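Local coordinates for capsular polysaccharide export system protein KpsC (Thermosulfurimonas dismutans, PDB 6MGB) that probably transfers Kdo from a CMP-activated donor through a beta-(2,4) linkage, a step in building the glycolipid that tethers Gram-negative bacterial capsules, at residues Pro10-Arg16 with Asp31-Pro37; Ser44-Gly50 with Leu67-Glu73; Leu107-Leu112 with Ala295-Tyr300; Ala126-Leu130 with Leu289-Ala294. All blocks are in the same frame, centred on the assembly; numbering follows the deposited sequence. Where two conformers were deposited one is given.

Contact 1 (Pro10-Arg16 with Asp31-Pro37)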
# COMPACT_ATOMS: atom_id res chain seq x y z
N PRO A 10 23.38 -7.89 13.68
CA PRO A 10 21.94 -8.07 13.48
C PRO A 10 21.18 -6.74 13.52
O PRO A 10 21.74 -5.68 13.78
CB PRO A 10 21.54 -8.98 14.65
CG PRO A 10 22.52 -8.64 15.72
CD PRO A 10 23.81 -8.37 15.01
N VAL A 11 19.88 -6.84 13.27
CA VAL A 11 18.96 -5.70 13.35
C VAL A 11 18.22 -5.78 14.68
O VAL A 11 17.67 -6.83 15.04
CB VAL A 11 17.97 -5.71 12.17
CG1 VAL A 11 16.93 -4.60 12.33
CG2 VAL A 11 18.71 -5.56 10.85
N GLY A 12 18.19 -4.67 15.41
CA GLY A 12 17.49 -4.61 16.68
C GLY A 12 16.02 -4.28 16.49
O GLY A 12 15.65 -3.45 15.67
N VAL A 13 15.18 -4.96 17.27
CA VAL A 13 13.75 -4.66 17.34
C VAL A 13 13.36 -4.54 18.80
O VAL A 13 14.01 -5.10 19.69
CB VAL A 13 12.88 -5.72 16.62
CG1 VAL A 13 13.26 -5.82 15.15
CG2 VAL A 13 13.01 -7.08 17.30
N PHE A 14 12.28 -3.80 19.04
CA PHE A 14 11.78 -3.57 20.39
C PHE A 14 10.36 -4.08 20.56
O PHE A 14 9.62 -3.59 21.42
CB PHE A 14 11.89 -2.08 20.73
CG PHE A 14 13.30 -1.61 20.85
CD1 PHE A 14 13.91 -1.51 22.09
CD2 PHE A 14 14.04 -1.30 19.72
CE1 PHE A 14 15.22 -1.09 22.20
CE2 PHE A 14 15.35 -0.88 19.83
CZ PHE A 14 15.94 -0.77 21.07
N SER A 15 9.97 -5.07 19.76
CA SER A 15 8.67 -5.71 19.87
C SER A 15 8.80 -7.14 19.35
O SER A 15 9.26 -7.35 18.23
CB SER A 15 7.61 -4.95 19.08
OG SER A 15 6.43 -5.73 18.93
N ARG A 16 8.40 -8.11 20.18
CA ARG A 16 8.37 -9.49 19.73
C ARG A 16 7.22 -9.77 18.78
O ARG A 16 7.17 -10.86 18.20
CB ARG A 16 8.27 -10.43 20.94
CG ARG A 16 9.44 -10.34 21.90
CD ARG A 16 9.40 -11.48 22.91
NE ARG A 16 10.53 -11.44 23.83
CZ ARG A 16 11.76 -11.84 23.53
NH1 ARG A 16 12.04 -12.29 22.32
NH2 ARG A 16 12.72 -11.77 24.45
N ASP A 31 19.14 -10.40 7.35
CA ASP A 31 19.96 -10.22 8.54
C ASP A 31 19.29 -10.95 9.70
O ASP A 31 18.13 -11.36 9.61
CB ASP A 31 20.14 -8.74 8.90
CG ASP A 31 21.00 -8.00 7.89
OD1 ASP A 31 22.16 -8.41 7.67
OD2 ASP A 31 20.52 -7.00 7.32
N SER A 32 20.03 -11.11 10.79
CA SER A 32 19.45 -11.63 12.02
C SER A 32 18.84 -10.50 12.83
O SER A 32 19.20 -9.33 12.68
CB SER A 32 20.52 -12.36 12.85
OG SER A 32 20.99 -13.51 12.17
N VAL A 33 17.89 -10.85 13.69
CA VAL A 33 17.19 -9.90 14.54
C VAL A 33 17.52 -10.21 15.99
O VAL A 33 17.72 -11.36 16.37
CB VAL A 33 15.67 -9.93 14.30
CG1 VAL A 33 14.91 -9.14 15.37
CG2 VAL A 33 15.34 -9.37 12.92
N VAL A 34 17.56 -9.16 16.81
CA VAL A 34 17.78 -9.28 18.25
C VAL A 34 16.77 -8.39 18.96
O VAL A 34 16.51 -7.26 18.53
CB VAL A 34 19.22 -8.91 18.65
CG1 VAL A 34 20.21 -9.90 18.05
CG2 VAL A 34 19.56 -7.48 18.23
N TYR A 35 16.21 -8.89 20.06
CA TYR A 35 15.13 -8.21 20.76
C TYR A 35 15.68 -7.34 21.88
O TYR A 35 16.44 -7.81 22.73
CB TYR A 35 14.14 -9.24 21.32
CG TYR A 35 13.06 -8.66 22.19
CD1 TYR A 35 13.06 -8.89 23.56
CD2 TYR A 35 12.04 -7.88 21.66
CE1 TYR A 35 12.07 -8.37 24.37
CE2 TYR A 35 11.05 -7.35 22.46
CZ TYR A 35 11.07 -7.60 23.81
OH TYR A 35 10.09 -7.07 24.62
N LYS A 36 15.29 -6.06 21.87
CA LYS A 36 15.68 -5.10 22.89
C LYS A 36 17.17 -5.17 23.18
O LYS A 36 17.57 -5.61 24.27
CB LYS A 36 14.88 -5.34 24.18
CG LYS A 36 13.52 -4.67 24.19
CD LYS A 36 12.83 -4.83 25.53
CE LYS A 36 11.65 -3.88 25.67
NZ LYS A 36 10.67 -4.04 24.56
N PRO A 37 18.02 -4.77 22.25
CA PRO A 37 19.45 -4.64 22.57
C PRO A 37 19.67 -3.47 23.52
O PRO A 37 18.99 -2.45 23.44
CB PRO A 37 20.10 -4.39 21.21
CG PRO A 37 19.01 -3.81 20.37
CD PRO A 37 17.75 -4.47 20.83
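Arg-16 lies across one face of the Tyr-35 ring at the end of a beta-alpha-beta crossover, in which parallel strands 11-13 and 33-35 are joined through helices 17-21 and 25-29. The arginine side chain is extended from CG to NE, so it passes over the ring from one rim to the other at about a right angle to the tyrosine side chain. At the near rim Arg-16 CG stands 3.6 Å from the Tyr-35 ring centroid, a CH-pi contact over the face. Farther along, Arg-16 CZ is 3.8 Å from the same centroid but 33° off the ring normal, which makes an off-centre cation-pi contact; the guanidinium is not flat on the ring, the two planes differing by 32°. The backbone N of Ser-15 meets the tyrosine ring at its edge.

Phe-14 packs on the residues that follow strand 33-35. Its CD1 is 3.8 Å from Lys-36 CG, and Pro-37 CD comes over one face of the ring, 4.1 Å from Phe-14 CZ; the side chain also touches Ala-58, Lys-61 and Trp-65 of helix 53-65 and Val-46 of strand 45-49. At the start of the strands Pro-10 CG reaches Val-34 CG1 at 3.5 Å.

The backbone evidence for the parallel register is a ladder in which Val-11 and Val-13 each use both N and O. Val-34 N donates to Val-11 O, and Val-13 N donates to Val-34 O at 2.9 Å. The last rung is Lys-36 N to Val-13 O, 2.7 Å long.

Contact 2 (Ser44-Gly50 with Leu67-Glu73)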
# COMPACT_ATOMS: atom_id res chain seq x y z
N SER A 44 23.58 -3.49 13.08
CA SER A 44 23.61 -2.86 11.77
C SER A 44 22.40 -1.97 11.51
O SER A 44 22.39 -1.26 10.50
CB SER A 44 23.70 -3.92 10.67
OG SER A 44 22.57 -4.77 10.68
N ALA A 45 21.40 -1.98 12.39
CA ALA A 45 20.21 -1.15 12.23
C ALA A 45 19.23 -1.48 13.35
O ALA A 45 19.44 -2.41 14.13
CB ALA A 45 19.52 -1.35 10.87
N VAL A 46 18.17 -0.69 13.41
CA VAL A 46 17.01 -0.94 14.25
C VAL A 46 15.78 -0.87 13.36
O VAL A 46 15.76 -0.12 12.38
CB VAL A 46 16.90 0.07 15.42
CG1 VAL A 46 15.70 -0.24 16.30
CG2 VAL A 46 18.18 0.08 16.24
N ALA A 47 14.76 -1.64 13.70
CA ALA A 47 13.56 -1.71 12.87
C ALA A 47 12.31 -1.64 13.74
O ALA A 47 12.33 -2.00 14.92
CB ALA A 47 13.53 -3.00 12.04
N GLY A 48 11.22 -1.17 13.13
CA GLY A 48 9.94 -1.10 13.80
C GLY A 48 8.82 -1.19 12.79
O GLY A 48 9.03 -1.08 11.58
N TRP A 49 7.60 -1.38 13.31
CA TRP A 49 6.42 -1.64 12.49
C TRP A 49 5.43 -0.50 12.68
O TRP A 49 4.83 -0.37 13.75
CB TRP A 49 5.79 -2.98 12.86
CG TRP A 49 4.75 -3.43 11.89
CD1 TRP A 49 3.47 -2.98 11.78
CD2 TRP A 49 4.91 -4.43 10.88
NE1 TRP A 49 2.82 -3.64 10.76
CE2 TRP A 49 3.69 -4.54 10.19
CE3 TRP A 49 5.98 -5.25 10.48
CZ2 TRP A 49 3.49 -5.43 9.14
CZ3 TRP A 49 5.78 -6.13 9.44
CH2 TRP A 49 4.55 -6.22 8.78
N GLY A 50 5.25 0.31 11.64
CA GLY A 50 4.29 1.39 11.71
C GLY A 50 4.70 2.44 12.72
O GLY A 50 5.88 2.73 12.93
N LEU A 67 21.98 4.92 14.16
CA LEU A 67 21.84 3.73 13.35
C LEU A 67 20.70 3.91 12.35
O LEU A 67 19.75 4.66 12.62
CB LEU A 67 21.55 2.49 14.20
CG LEU A 67 22.71 1.89 15.00
CD1 LEU A 67 22.21 0.78 15.90
CD2 LEU A 67 23.80 1.37 14.07
N PRO A 68 20.75 3.25 11.20
CA PRO A 68 19.62 3.32 10.28
C PRO A 68 18.36 2.74 10.92
O PRO A 68 18.42 1.78 11.68
CB PRO A 68 20.08 2.47 9.08
CG PRO A 68 21.57 2.41 9.20
CD PRO A 68 21.85 2.44 10.66
N TYR A 69 17.22 3.36 10.61
CA TYR A 69 15.92 2.84 11.04
C TYR A 69 15.23 2.21 9.84
O TYR A 69 15.00 2.88 8.83
CB TYR A 69 15.04 3.94 11.63
CG TYR A 69 13.65 3.43 11.94
CD1 TYR A 69 13.41 2.68 13.08
CD2 TYR A 69 12.59 3.69 11.08
CE1 TYR A 69 12.14 2.20 13.36
CE2 TYR A 69 11.32 3.22 11.36
CZ TYR A 69 11.10 2.47 12.50
OH TYR A 69 9.84 2.00 12.77
N LEU A 70 14.90 0.93 9.96
CA LEU A 70 14.21 0.19 8.91
C LEU A 70 12.71 0.20 9.21
O LEU A 70 12.26 -0.42 10.18
CB LEU A 70 14.73 -1.24 8.81
CG LEU A 70 16.25 -1.42 8.72
CD1 LEU A 70 16.59 -2.88 8.49
CD2 LEU A 70 16.83 -0.55 7.63
N ALA A 71 11.94 0.91 8.39
CA ALA A 71 10.49 0.90 8.49
C ALA A 71 9.95 -0.35 7.80
O ALA A 71 10.17 -0.54 6.60
CB ALA A 71 9.90 2.16 7.86
N LEU A 72 9.25 -1.19 8.55
CA LEU A 72 8.71 -2.45 8.03
C LEU A 72 7.20 -2.34 7.86
O LEU A 72 6.51 -1.80 8.73
CB LEU A 72 9.04 -3.61 8.96
CG LEU A 72 10.50 -3.72 9.43
CD1 LEU A 72 10.66 -4.87 10.40
CD2 LEU A 72 11.44 -3.88 8.24
N GLU A 73 6.70 -2.85 6.74
CA GLU A 73 5.26 -2.90 6.48
C GLU A 73 4.96 -4.13 5.63
O GLU A 73 5.86 -4.72 5.03
CB GLU A 73 4.76 -1.64 5.75
CG GLU A 73 5.06 -0.30 6.44
CD GLU A 73 4.12 -0.00 7.59
OE1 GLU A 73 4.39 0.97 8.34
OE2 GLU A 73 3.12 -0.72 7.75
O HOH W 1 7.85 2.64 11.00
O HOH W 2 6.78 0.95 9.13
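Val-46 and Gly-48 carry the backbone pairing with 67-73, and strand 45-49, helix 53-65 and strand 69-74 together make a beta-alpha-beta unit with parallel strands. Four hydrogen bonds define the register. Val-46 N donates to Pro-68 O (3.0 Å) and Leu-70 N to Val-46 O (2.8 Å); Gly-48 N to Leu-70 O is longer at 3.2 Å, and Leu-72 N to Gly-48 O completes the set.

Apolar contacts run along the face that bears Ala-47, Leu-70 and Leu-72, with Ala-45 joining at its start. Ala-45 CB meets Leu-70 CG at 3.9 Å, and Ala-47 CB touches both Leu-70 CB and Leu-72 CD1.

Aromatic contacts occur on both faces. With a chi1 of -168° carrying the ring to the side opposite its own amide N, Trp-49 turns one face of its indole to Leu-72 and Glu-73: Leu-72 O lies over that face toward its rim, and Glu-73 CA makes a CH-pi contact 4.2 Å from the centroid of the six-membered ring, 15° off the normal. On the other face of the sheet Tyr-69 OH reaches forward to Gly-48 CA at 3.3 Å.

Two waters close the C-terminal end. One links Tyr-69 OH to Gly-50 O, in the plane of the tyrosine ring; the other accepts from Gly-50 N and donates to Leu-72 O and Glu-73 OE1, an oxygen also bonded to Tyr-100 OH.

Helix 53-65 packs on Val-46 and Tyr-69, while strand 11-13 pairs with 45-49 and strand 90-94 runs antiparallel to 69-74.

Contact 3 (Leu107-Leu112 with Ala295-Tyr300)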
# COMPACT_ATOMS: atom_id res chain seq x y z
N LEU A 107 12.53 5.41 0.33
CA LEU A 107 13.26 4.67 -0.70
C LEU A 107 12.49 4.68 -2.01
O LEU A 107 13.07 4.90 -3.08
CB LEU A 107 13.53 3.24 -0.24
CG LEU A 107 14.12 2.31 -1.31
CD1 LEU A 107 15.47 2.82 -1.79
CD2 LEU A 107 14.23 0.89 -0.79
N LEU A 108 11.17 4.47 -1.94
CA LEU A 108 10.37 4.43 -3.16
C LEU A 108 10.37 5.79 -3.85
O LEU A 108 10.56 5.88 -5.07
CB LEU A 108 8.94 3.99 -2.83
CG LEU A 108 7.96 3.98 -4.01
CD1 LEU A 108 8.48 3.13 -5.16
CD2 LEU A 108 6.60 3.47 -3.56
N GLU A 109 10.17 6.87 -3.09
CA GLU A 109 10.18 8.20 -3.69
C GLU A 109 11.53 8.49 -4.33
O GLU A 109 11.59 9.11 -5.40
CB GLU A 109 9.86 9.26 -2.63
CG GLU A 109 9.61 10.64 -3.22
CD GLU A 109 9.48 11.71 -2.16
OE1 GLU A 109 8.33 12.11 -1.85
OE2 GLU A 109 10.52 12.16 -1.63
N ASN A 110 12.61 8.04 -3.70
CA ASN A 110 13.94 8.24 -4.29
C ASN A 110 14.08 7.48 -5.60
O ASN A 110 14.62 8.01 -6.58
CB ASN A 110 15.02 7.82 -3.29
CG ASN A 110 15.20 8.81 -2.15
OD1 ASN A 110 14.73 9.94 -2.22
ND2 ASN A 110 15.90 8.38 -1.11
N LEU A 111 13.60 6.23 -5.64
CA LEU A 111 13.63 5.47 -6.89
C LEU A 111 12.89 6.20 -7.99
O LEU A 111 13.36 6.28 -9.13
CB LEU A 111 13.03 4.08 -6.68
CG LEU A 111 13.88 3.08 -5.90
CD1 LEU A 111 13.06 1.84 -5.57
CD2 LEU A 111 15.13 2.70 -6.68
N LEU A 112 11.72 6.76 -7.67
CA LEU A 112 10.91 7.44 -8.68
C LEU A 112 11.53 8.77 -9.09
O LEU A 112 11.42 9.16 -10.26
CB LEU A 112 9.49 7.64 -8.16
CG LEU A 112 8.70 6.34 -7.93
CD1 LEU A 112 7.46 6.59 -7.09
CD2 LEU A 112 8.32 5.70 -9.25
N ALA A 295 8.77 0.27 -10.12
CA ALA A 295 9.46 0.61 -8.88
C ALA A 295 8.67 0.16 -7.66
O ALA A 295 9.23 -0.43 -6.73
CB ALA A 295 9.72 2.12 -8.82
N ALA A 296 7.36 0.42 -7.65
CA ALA A 296 6.57 0.21 -6.44
C ALA A 296 6.34 -1.27 -6.16
O ALA A 296 6.38 -1.69 -5.00
CB ALA A 296 5.24 0.95 -6.55
N TYR A 297 6.08 -2.06 -7.20
CA TYR A 297 5.70 -3.46 -7.00
C TYR A 297 6.82 -4.45 -7.28
O TYR A 297 6.86 -5.51 -6.65
CB TYR A 297 4.49 -3.80 -7.89
CG TYR A 297 3.14 -3.52 -7.24
CD1 TYR A 297 2.86 -2.29 -6.66
CD2 TYR A 297 2.13 -4.48 -7.22
CE1 TYR A 297 1.64 -2.02 -6.08
CE2 TYR A 297 0.90 -4.23 -6.64
CZ TYR A 297 0.66 -3.00 -6.07
OH TYR A 297 -0.56 -2.73 -5.49
N LEU A 298 7.74 -4.14 -8.19
CA LEU A 298 8.83 -5.08 -8.49
C LEU A 298 10.08 -4.82 -7.65
O LEU A 298 10.62 -5.75 -7.05
CB LEU A 298 9.17 -5.04 -9.98
CG LEU A 298 8.42 -6.03 -10.87
CD1 LEU A 298 6.96 -5.62 -11.03
CD2 LEU A 298 9.09 -6.15 -12.23
N LEU A 299 10.54 -3.57 -7.60
CA LEU A 299 11.81 -3.25 -6.95
C LEU A 299 11.68 -3.00 -5.45
O LEU A 299 12.53 -3.44 -4.67
CB LEU A 299 12.43 -2.02 -7.60
CG LEU A 299 12.68 -2.07 -9.11
CD1 LEU A 299 13.46 -0.84 -9.55
CD2 LEU A 299 13.41 -3.34 -9.52
N TYR A 300 10.62 -2.29 -5.03
CA TYR A 300 10.57 -1.79 -3.66
C TYR A 300 10.32 -2.91 -2.65
O TYR A 300 11.08 -3.00 -1.67
CB TYR A 300 9.51 -0.68 -3.58
CG TYR A 300 9.32 0.01 -2.25
CD1 TYR A 300 10.38 0.63 -1.60
CD2 TYR A 300 8.06 0.09 -1.68
CE1 TYR A 300 10.18 1.29 -0.39
CE2 TYR A 300 7.85 0.74 -0.49
CZ TYR A 300 8.91 1.34 0.16
OH TYR A 300 8.69 1.98 1.36
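Tyr-300, Leu-108 and Ala-295 give up most of the surface where helix 107-114 meets the C-terminal end of helix 289-299. The short axes are 10.3 Å apart and inclined at 108°; apolar side chains carry the contact. It joins the helix that follows strand 90-94 of the mixed sheet to the helix that leads into strand 302-305 of the same sheet.

Tyr-300 offers the flat of its ring. Leu-108 CB sits over the ring centre, 3.8 Å from the centroid and 8° off the normal, a well-centred CH-pi contact; Leu-107 CB instead comes to the ring edge, 3.9 Å from Tyr-300 CE1. The phenol is also fixed at its far end, since Tyr-300 OH bonds to Asp-94 OD2, the same oxygen that takes Leu-107 N.

In Leu-108 a chi1 of 177° swings CG away from the amide N and sends the two methyls past the ring to the facing helix. There CD1 lies 3.7 Å from Ala-296 CA, and CD2 approaches Ala-296 CB. Ala-295 takes part chiefly through its methyl: CB is 4.0 Å from Leu-108 CD1 and 3.9 Å from Leu-112 CD2. Ala-295 O accepts Tyr-300 N, an i to i+5 pi-helical bond that ties the alanine directly to the tyrosine.

Around this crossing, Leu-299 and Leu-298 pack against helix 120-135, Leu-112 packs on Leu-292 earlier in helix 289-299, and Asp-94 connects the contact to the end of strand 90-94.

Contact 4 (Ala126-Leu130 with Leu289-Ala294)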
# COMPACT_ATOMS: atom_id res chain seq x y z
N ALA A 126 8.08 -5.82 -15.80
CA ALA A 126 6.96 -5.05 -15.27
C ALA A 126 5.71 -5.23 -16.12
O ALA A 126 4.61 -5.40 -15.59
CB ALA A 126 7.34 -3.58 -15.17
N GLU A 127 5.86 -5.20 -17.45
CA GLU A 127 4.73 -5.45 -18.33
C GLU A 127 4.11 -6.82 -18.07
O GLU A 127 2.89 -6.96 -17.99
CB GLU A 127 5.16 -5.33 -19.80
CG GLU A 127 5.46 -3.92 -20.25
CD GLU A 127 5.80 -3.85 -21.73
OE1 GLU A 127 5.70 -4.89 -22.41
OE2 GLU A 127 6.17 -2.75 -22.21
N ARG A 128 4.96 -7.84 -17.93
CA ARG A 128 4.47 -9.19 -17.69
C ARG A 128 3.71 -9.28 -16.37
O ARG A 128 2.60 -9.82 -16.31
CB ARG A 128 5.63 -10.18 -17.71
CG ARG A 128 6.00 -10.69 -19.09
CD ARG A 128 7.50 -10.82 -19.26
NE ARG A 128 8.13 -11.57 -18.18
CZ ARG A 128 9.43 -11.59 -17.93
NH1 ARG A 128 10.27 -10.89 -18.68
NH2 ARG A 128 9.91 -12.31 -16.92
N ALA A 129 4.30 -8.74 -15.30
CA ALA A 129 3.65 -8.82 -13.99
C ALA A 129 2.35 -8.04 -13.98
O ALA A 129 1.35 -8.49 -13.41
CB ALA A 129 4.60 -8.30 -12.92
N LEU A 130 2.33 -6.86 -14.61
CA LEU A 130 1.12 -6.05 -14.63
C LEU A 130 -0.01 -6.78 -15.37
O LEU A 130 -1.16 -6.78 -14.91
CB LEU A 130 1.41 -4.70 -15.28
CG LEU A 130 0.25 -3.71 -15.39
CD1 LEU A 130 -0.32 -3.37 -14.01
CD2 LEU A 130 0.70 -2.45 -16.11
N LEU A 289 2.70 5.06 -15.78
CA LEU A 289 2.12 4.03 -14.92
C LEU A 289 3.04 2.82 -14.85
O LEU A 289 3.29 2.28 -13.76
CB LEU A 289 0.74 3.63 -15.45
CG LEU A 289 -0.11 2.66 -14.61
CD1 LEU A 289 0.30 1.20 -14.80
CD2 LEU A 289 -0.08 3.02 -13.13
N LEU A 290 3.55 2.38 -16.00
CA LEU A 290 4.44 1.22 -16.00
C LEU A 290 5.68 1.47 -15.16
O LEU A 290 6.12 0.59 -14.41
CB LEU A 290 4.82 0.86 -17.44
CG LEU A 290 5.57 -0.47 -17.61
CD1 LEU A 290 4.68 -1.64 -17.23
CD2 LEU A 290 6.06 -0.62 -19.04
N GLU A 291 6.25 2.67 -15.25
CA GLU A 291 7.44 2.98 -14.45
C GLU A 291 7.10 3.01 -12.97
O GLU A 291 7.85 2.45 -12.15
CB GLU A 291 8.03 4.32 -14.89
CG GLU A 291 8.72 4.27 -16.25
CD GLU A 291 9.17 5.64 -16.72
OE1 GLU A 291 8.63 6.65 -16.22
OE2 GLU A 291 10.05 5.71 -17.59
N LEU A 292 5.99 3.65 -12.60
CA LEU A 292 5.57 3.68 -11.21
C LEU A 292 5.33 2.27 -10.68
O LEU A 292 5.77 1.92 -9.58
CB LEU A 292 4.31 4.53 -11.08
CG LEU A 292 3.66 4.64 -9.70
CD1 LEU A 292 4.66 5.04 -8.64
CD2 LEU A 292 2.52 5.65 -9.76
N PHE A 293 4.64 1.44 -11.47
CA PHE A 293 4.39 0.07 -11.06
C PHE A 293 5.68 -0.72 -10.91
O PHE A 293 5.84 -1.49 -9.95
CB PHE A 293 3.47 -0.60 -12.09
CG PHE A 293 3.32 -2.08 -11.89
CD1 PHE A 293 2.41 -2.59 -10.98
CD2 PHE A 293 4.08 -2.97 -12.63
CE1 PHE A 293 2.27 -3.95 -10.80
CE2 PHE A 293 3.94 -4.34 -12.46
CZ PHE A 293 3.03 -4.82 -11.55
N ALA A 294 6.63 -0.54 -11.84
CA ALA A 294 7.88 -1.28 -11.78
C ALA A 294 8.62 -1.00 -10.47
O ALA A 294 9.07 -1.93 -9.79
CB ALA A 294 8.76 -0.93 -12.98
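Helices 120-135 and 289-299 cross here, with Ala-126 against Ala-294 at the point where the backbones are nearest. Their short axes stand 9.8 Å apart at 86°, almost perpendicular, and the methyl groups Ala-126 CB and Ala-294 CB meet at 3.7 Å.

Phe-293 packs beside this alanine pair. The ring lies against the turn formed by Ala-126, Ala-129 and Leu-130: Leu-130 CB lies over one face, off-centre, 4.2 Å from the ring centroid in a CH-pi contact, whereas Ala-129 CB comes to the edge, 4.0 Å from Phe-293 CE2.

In the chain, helix 120-135 lies between strands 90-94 and 158-162, which belong to the mixed and the parallel sheet respectively, and helix 289-299 leads back from the parallel sheet to strand 302-305 of the mixed one. Such a return is consistent with the two-domain layout of the GT-B clan.

The two methyls of Leu-290 divide between Ala-126 and Glu-127. Leu-290 CD1 is 3.9 Å from Ala-126 CB, and its CD2 touches the aliphatic part of Glu-127, 3.6 Å from CG. Leu-130 CD2 meets Leu-289 CD1 at 3.9 Å, and Met-255 of helix 248-255 touches both Leu-130 and Phe-293.

Contacts 1 and 2 build successive strands of the mixed sheet, their centres about 10 Å apart; Gly-12 joins them through probable hydrogen bonds, its O to Ala-47 N at 2.8 Å and its N to Ala-45 O at 2.9 Å. Contacts 3 and 4, centred about 11 Å apart, share helix 289-299, and Leu-298 CD1 packs on Phe-293 CE2 at 3.6 Å. Between the pairs, contacts 2 and 3 are about 17 Å apart by centres. Contact 1 is remote from the nucleotide site. The Glu-73 side chain of contact 2 lies about 8 Å from bound magnesium and about 10 Å from CMP; the side chains of Ala-296 and Phe-293 are each about 12 Å from CMP.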